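Local structure of translation initiation factor eIF2 assembly protein (Schizosaccharomyces pombe, 4ZGP) at residues 101-114 with 131-143. The protein acts as an ATP-dependent chaperone that binds the gamma subunit of eIF2 and allows it to assemble with the alpha and beta subunits. Numbering follows the deposited sequence. Where two conformers were deposited one is given.
With ADP (adenosine-5'-diphosphate), chain C.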
loop_
_atom_site.group_PDB
_atom_site.type_symbol
_atom_site.label_atom_id
_atom_site.label_comp_id
_atom_site.label_asym_id
_atom_site.label_seq_id
_atom_site.Cartn_x
_atom_site.Cartn_y
_atom_site.Cartn_z
ATOM N N ILE A 101 14.507 -15.042 -1.209
ATOM C CA ILE A 101 14.349 -13.623 -0.939
ATOM C C ILE A 101 15.512 -12.821 -1.479
ATOM O O ILE A 101 15.322 -11.802 -2.128
ATOM C CB ILE A 101 14.191 -13.390 0.559
ATOM C CG1 ILE A 101 12.888 -14.049 1.027
ATOM C CG2 ILE A 101 14.264 -11.904 0.898
ATOM C CD1 ILE A 101 12.678 -13.982 2.515
ATOM N N GLU A 102 16.738 -13.291 -1.259
ATOM C CA GLU A 102 17.856 -12.475 -1.693
ATOM C C GLU A 102 18.081 -12.571 -3.203
ATOM O O GLU A 102 18.716 -11.698 -3.801
ATOM C CB GLU A 102 19.106 -12.842 -0.887
ATOM C CG GLU A 102 18.996 -12.225 0.517
ATOM C CD GLU A 102 20.054 -12.683 1.503
ATOM O OE1 GLU A 102 20.840 -13.600 1.169
ATOM O OE2 GLU A 102 20.087 -12.105 2.621
ATOM N N LYS A 103 17.537 -13.605 -3.825
ATOM C CA LYS A 103 17.534 -13.674 -5.280
ATOM C C LYS A 103 16.683 -12.525 -5.834
ATOM O O LYS A 103 17.104 -11.783 -6.730
ATOM C CB LYS A 103 17.000 -15.028 -5.752
ATOM C CG LYS A 103 16.733 -15.116 -7.249
ATOM C CD LYS A 103 16.241 -16.503 -7.655
ATOM C CE LYS A 103 17.412 -17.418 -7.964
ATOM N NZ LYS A 103 18.251 -16.847 -9.059
ATOM N N ALA A 104 15.494 -12.375 -5.268
ATOM C CA ALA A 104 14.591 -11.288 -5.644
ATOM C C ALA A 104 15.220 -9.909 -5.417
ATOM O O ALA A 104 15.121 -9.022 -6.265
ATOM C CB ALA A 104 13.292 -11.416 -4.878
ATOM N N ILE A 105 15.896 -9.737 -4.285
ATOM C CA ILE A 105 16.548 -8.469 -3.997
ATOM C C ILE A 105 17.613 -8.137 -5.034
ATOM O O ILE A 105 17.672 -7.016 -5.546
ATOM C CB ILE A 105 17.170 -8.482 -2.589
ATOM C CG1 ILE A 105 16.067 -8.643 -1.542
ATOM C CG2 ILE A 105 17.993 -7.204 -2.358
ATOM C CD1 ILE A 105 16.558 -8.680 -0.096
ATOM N N LYS A 106 18.459 -9.119 -5.344
ATOM C CA LYS A 106 19.479 -8.959 -6.382
ATOM C C LYS A 106 18.867 -8.566 -7.728
ATOM O O LYS A 106 19.328 -7.632 -8.400
ATOM C CB LYS A 106 20.273 -10.258 -6.546
ATOM C CG LYS A 106 21.227 -10.243 -7.730
ATOM C CD LYS A 106 21.793 -11.643 -8.003
ATOM C CE LYS A 106 20.684 -12.690 -8.044
ATOM N NZ LYS A 106 21.208 -14.089 -8.075
ATOM N N GLU A 107 17.823 -9.284 -8.111
ATOM C CA GLU A 107 17.104 -9.015 -9.359
ATOM C C GLU A 107 16.457 -7.630 -9.419
ATOM O O GLU A 107 16.191 -7.114 -10.506
ATOM C CB GLU A 107 16.040 -10.086 -9.571
ATOM C CG GLU A 107 16.618 -11.422 -10.013
ATOM C CD GLU A 107 15.616 -12.556 -9.916
ATOM O OE1 GLU A 107 16.020 -13.722 -10.106
ATOM O OE2 GLU A 107 14.427 -12.284 -9.635
ATOM N N LEU A 108 16.205 -7.029 -8.262
ATOM C CA LEU A 108 15.584 -5.701 -8.211
ATOM C C LEU A 108 16.642 -4.612 -8.054
ATOM O O LEU A 108 16.323 -3.435 -7.895
ATOM C CB LEU A 108 14.553 -5.633 -7.078
ATOM C CG LEU A 108 13.306 -6.501 -7.322
ATOM C CD1 LEU A 108 12.456 -6.660 -6.065
ATOM C CD2 LEU A 108 12.448 -5.943 -8.474
ATOM N N GLY A 109 17.910 -5.006 -8.102
ATOM C CA GLY A 109 18.990 -4.036 -8.058
ATOM C C GLY A 109 19.652 -3.867 -6.704
ATOM O O GLY A 109 20.421 -2.923 -6.504
ATOM N N GLY A 110 19.350 -4.759 -5.767
ATOM C CA GLY A 110 20.015 -4.745 -4.474
ATOM C C GLY A 110 19.338 -4.033 -3.313
ATOM O O GLY A 110 19.844 -4.064 -2.196
ATOM N N ALA A 111 18.194 -3.399 -3.551
ATOM C CA ALA A 111 17.496 -2.714 -2.464
ATOM C C ALA A 111 15.982 -2.790 -2.675
ATOM O O ALA A 111 15.498 -2.486 -3.769
ATOM C CB ALA A 111 17.952 -1.271 -2.366
ATOM N N VAL A 112 15.261 -3.224 -1.639
ATOM C CA VAL A 112 13.804 -3.395 -1.736
ATOM C C VAL A 112 13.040 -2.858 -0.523
ATOM O O VAL A 112 13.612 -2.649 0.547
ATOM C CB VAL A 112 13.415 -4.888 -1.917
ATOM C CG1 VAL A 112 14.155 -5.507 -3.102
ATOM C CG2 VAL A 112 13.670 -5.693 -0.644
ATOM N N VAL A 113 11.744 -2.624 -0.723
ATOM C CA VAL A 113 10.805 -2.373 0.362
ATOM C C VAL A 113 9.837 -3.552 0.434
ATOM O O VAL A 113 9.172 -3.863 -0.549
ATOM C CB VAL A 113 10.021 -1.051 0.148
ATOM C CG1 VAL A 113 8.901 -0.926 1.171
ATOM C CG2 VAL A 113 10.952 0.161 0.236
ATOM N N PRO A 114 9.788 -4.248 1.580
ATOM C CA PRO A 114 8.945 -5.440 1.700
ATOM C C PRO A 114 7.534 -5.117 2.157
ATOM O O PRO A 114 7.363 -4.124 2.860
ATOM C CB PRO A 114 9.654 -6.253 2.772
ATOM C CG PRO A 114 10.210 -5.150 3.698
ATOM C CD PRO A 114 10.624 -4.037 2.774
ATOM N N GLY A 131 16.859 3.796 9.938
ATOM C CA GLY A 131 15.665 4.629 9.894
ATOM C C GLY A 131 14.936 4.646 8.557
ATOM O O GLY A 131 14.207 5.585 8.248
ATOM N N SER A 132 15.108 3.594 7.768
ATOM C CA SER A 132 14.577 3.563 6.412
ATOM C C SER A 132 13.841 2.250 6.144
ATOM O O SER A 132 14.090 1.256 6.812
ATOM C CB SER A 132 15.718 3.757 5.404
ATOM O OG SER A 132 15.277 3.602 4.072
ATOM N N LEU A 133 12.947 2.254 5.159
ATOM C CA LEU A 133 12.281 1.038 4.734
ATOM C C LEU A 133 13.184 0.222 3.812
ATOM O O LEU A 133 12.892 -0.935 3.511
ATOM C CB LEU A 133 10.966 1.356 4.007
ATOM C CG LEU A 133 9.761 1.735 4.868
ATOM C CD1 LEU A 133 8.602 2.102 3.967
ATOM C CD2 LEU A 133 9.394 0.572 5.735
ATOM N N LYS A 134 14.262 0.844 3.359
ATOM C CA LYS A 134 15.202 0.200 2.451
ATOM C C LYS A 134 15.826 -1.054 3.065
ATOM O O LYS A 134 16.390 -1.002 4.145
ATOM C CB LYS A 134 16.291 1.187 2.058
ATOM C CG LYS A 134 17.288 0.687 1.020
ATOM C CD LYS A 134 18.343 1.768 0.783
ATOM C CE LYS A 134 19.235 1.462 -0.404
ATOM N NZ LYS A 134 20.273 2.544 -0.575
ATOM N N CYS A 135 15.706 -2.183 2.373
ATOM C CA CYS A 135 16.271 -3.440 2.858
ATOM C C CYS A 135 17.174 -3.985 1.773
ATOM O O CYS A 135 16.791 -3.992 0.598
ATOM C CB CYS A 135 15.189 -4.467 3.193
ATOM S SG CYS A 135 14.065 -3.969 4.505
ATOM N N THR A 136 18.363 -4.449 2.158
ATOM C CA THR A 136 19.311 -4.979 1.177
ATOM C C THR A 136 19.607 -6.461 1.387
ATOM O O THR A 136 20.268 -7.089 0.563
ATOM C CB THR A 136 20.643 -4.206 1.217
ATOM O OG1 THR A 136 21.172 -4.235 2.557
ATOM C CG2 THR A 136 20.423 -2.768 0.798
ATOM N N THR A 137 19.134 -7.023 2.489
ATOM C CA THR A 137 19.336 -8.444 2.760
ATOM C C THR A 137 18.048 -9.055 3.263
ATOM O O THR A 137 17.124 -8.332 3.648
ATOM C CB THR A 137 20.437 -8.688 3.821
ATOM O OG1 THR A 137 19.961 -8.265 5.102
ATOM C CG2 THR A 137 21.700 -7.900 3.489
ATOM N N ALA A 138 17.980 -10.381 3.282
ATOM C CA ALA A 138 16.785 -11.043 3.793
ATOM C C ALA A 138 16.599 -10.771 5.276
ATOM O O ALA A 138 15.468 -10.692 5.777
ATOM C CB ALA A 138 16.848 -12.554 3.531
ATOM N N GLU A 139 17.711 -10.622 5.990
ATOM C CA GLU A 139 17.646 -10.329 7.411
ATOM C C GLU A 139 16.914 -9.016 7.688
ATOM O O GLU A 139 16.089 -8.931 8.606
ATOM C CB GLU A 139 19.051 -10.271 7.999
ATOM C CG GLU A 139 19.065 -10.263 9.499
ATOM C CD GLU A 139 20.479 -10.187 10.064
ATOM O OE1 GLU A 139 20.633 -10.509 11.257
ATOM O OE2 GLU A 139 21.423 -9.807 9.326
ATOM N N GLU A 140 17.231 -8.004 6.893
ATOM C CA GLU A 140 16.601 -6.704 7.031
ATOM C C GLU A 140 15.120 -6.761 6.669
ATOM O O GLU A 140 14.282 -6.190 7.370
ATOM C CB GLU A 140 17.327 -5.676 6.168
ATOM C CG GLU A 140 18.604 -5.158 6.803
ATOM C CD GLU A 140 19.337 -4.176 5.919
ATOM O OE1 GLU A 140 19.360 -4.384 4.689
ATOM O OE2 GLU A 140 19.891 -3.193 6.456
ATOM N N VAL A 141 14.802 -7.452 5.583
ATOM C CA VAL A 141 13.410 -7.640 5.189
ATOM C C VAL A 141 12.607 -8.267 6.333
ATOM O O VAL A 141 11.541 -7.767 6.716
ATOM C CB VAL A 141 13.307 -8.524 3.928
ATOM C CG1 VAL A 141 11.907 -9.142 3.801
ATOM C CG2 VAL A 141 13.701 -7.722 2.683
ATOM N N LEU A 142 13.142 -9.342 6.899
ATOM C CA LEU A 142 12.428 -10.128 7.895
ATOM C C LEU A 142 12.278 -9.375 9.210
ATOM O O LEU A 142 11.240 -9.451 9.867
ATOM C CB LEU A 142 13.153 -11.463 8.130
ATOM C CG LEU A 142 13.067 -12.443 6.951
ATOM C CD1 LEU A 142 14.076 -13.580 7.074
ATOM C CD2 LEU A 142 11.665 -12.998 6.858
ATOM N N LEU A 143 13.321 -8.651 9.589
ATOM C CA LEU A 143 13.287 -7.901 10.836
ATOM C C LEU A 143 12.216 -6.814 10.745
ATOM O O LEU A 143 11.400 -6.639 11.660
ATOM C CB LEU A 143 14.673 -7.316 11.129
ATOM C CG LEU A 143 14.976 -6.721 12.497
ATOM C CD1 LEU A 143 16.374 -7.130 12.934
ATOM C CD2 LEU A 143 14.897 -5.227 12.398
HETATM P PB ADP C . 0.570 1.952 2.490
HETATM O O1B ADP C . -0.414 2.129 1.344
HETATM O O2B ADP C . 0.301 0.729 3.348
HETATM O O3B ADP C . 0.820 3.267 3.200
HETATM P PA ADP C . 2.667 2.134 0.499
HETATM O O1A ADP C . 1.691 3.094 -0.134
HETATM O O2A ADP C . 3.268 0.961 -0.258
HETATM O O3A ADP C . 1.998 1.525 1.838
HETATM O "O5'" ADP C . 3.885 3.023 1.049
HETATM C "C5'" ADP C . 4.035 3.359 2.428
HETATM C "C4'" ADP C . 5.139 4.402 2.455
HETATM O "O4'" ADP C . 6.398 3.761 2.243
HETATM C "C3'" ADP C . 4.963 5.394 1.316
HETATM O "O3'" ADP C . 4.367 6.610 1.779
HETATM C "C2'" ADP C . 6.357 5.629 0.776
HETATM O "O2'" ADP C . 6.904 6.852 1.278
HETATM C "C1'" ADP C . 7.190 4.472 1.285
HETATM N N9 ADP C . 7.467 3.580 0.132
HETATM C C8 ADP C . 6.588 2.708 -0.408
HETATM N N7 ADP C . 7.147 2.042 -1.455
HETATM C C5 ADP C . 8.415 2.493 -1.595
HETATM C C6 ADP C . 9.553 2.200 -2.498
HETATM N N6 ADP C . 9.411 1.267 -3.476
HETATM N N1 ADP C . 10.712 2.886 -2.311
HETATM C C2 ADP C . 10.825 3.801 -1.322
HETATM N N3 ADP C . 9.833 4.117 -0.464
HETATM C C4 ADP C . 8.622 3.504 -0.546
HETATM O O HOH W 1 20.752 -11.827 5.012
HETATM O O HOH W 2 22.187 -5.395 -1.565
#
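Glu-102 reaches from helix 101-107 to the first turn of helix 138-143, where its OE2 takes the backbone N of Ala-138 at 2.8 Å, using the anti lone pair in a nearly straight bond (169°). Going outward from CB, CG lies 3.7 Å from Ala-138 CB, CD runs on past the same methyl, and OE2 also receives a water. With the chain extended beyond CG (chi2 171°), the carboxylate arrives at the N-terminal end of the helix, whose dipole would probably favour its negative charge. With an alanine here, Ala-138 N would probably lose its carboxylate partner and a gap would open beside the Ala-138 methyl. Thr-137, the N-cap, takes Glu-140 N on its OG1, and Glu-140 OE1 in return accepts from Thr-136 N and OG1 and, weakly, from Thr-137 N, completing a capping box. One turn further along helix 101-107, Ile-105 CD1 lies against the Thr-137 carbonyl carbon and meets Val-141 CG2. Val-141 CG2 also packs against Val-112 CG2 at 3.9 Å, while Val-141 CG1 touches Pro-114 CB. Next to this apolar layer, Val-112 and Cys-135 form a single antiparallel hydrogen-bonded pair, N to O 2.8 Å in both directions. Strand 112-115 otherwise pairs with strand 180-184, so the loop before helix 138-143 covers its other edge. Farther along, Val-113 CG2 meets Leu-133 CB and lies 3.7 Å from ADP C6, and Leu-133 CD1 comes 3.3 Å from O4' of the ribose. The edge strand and the loop before the capped helix thus contribute Val-113, against the adenine, and Leu-133, against the ribose, to the ADP pocket of this ATP-grasp fold.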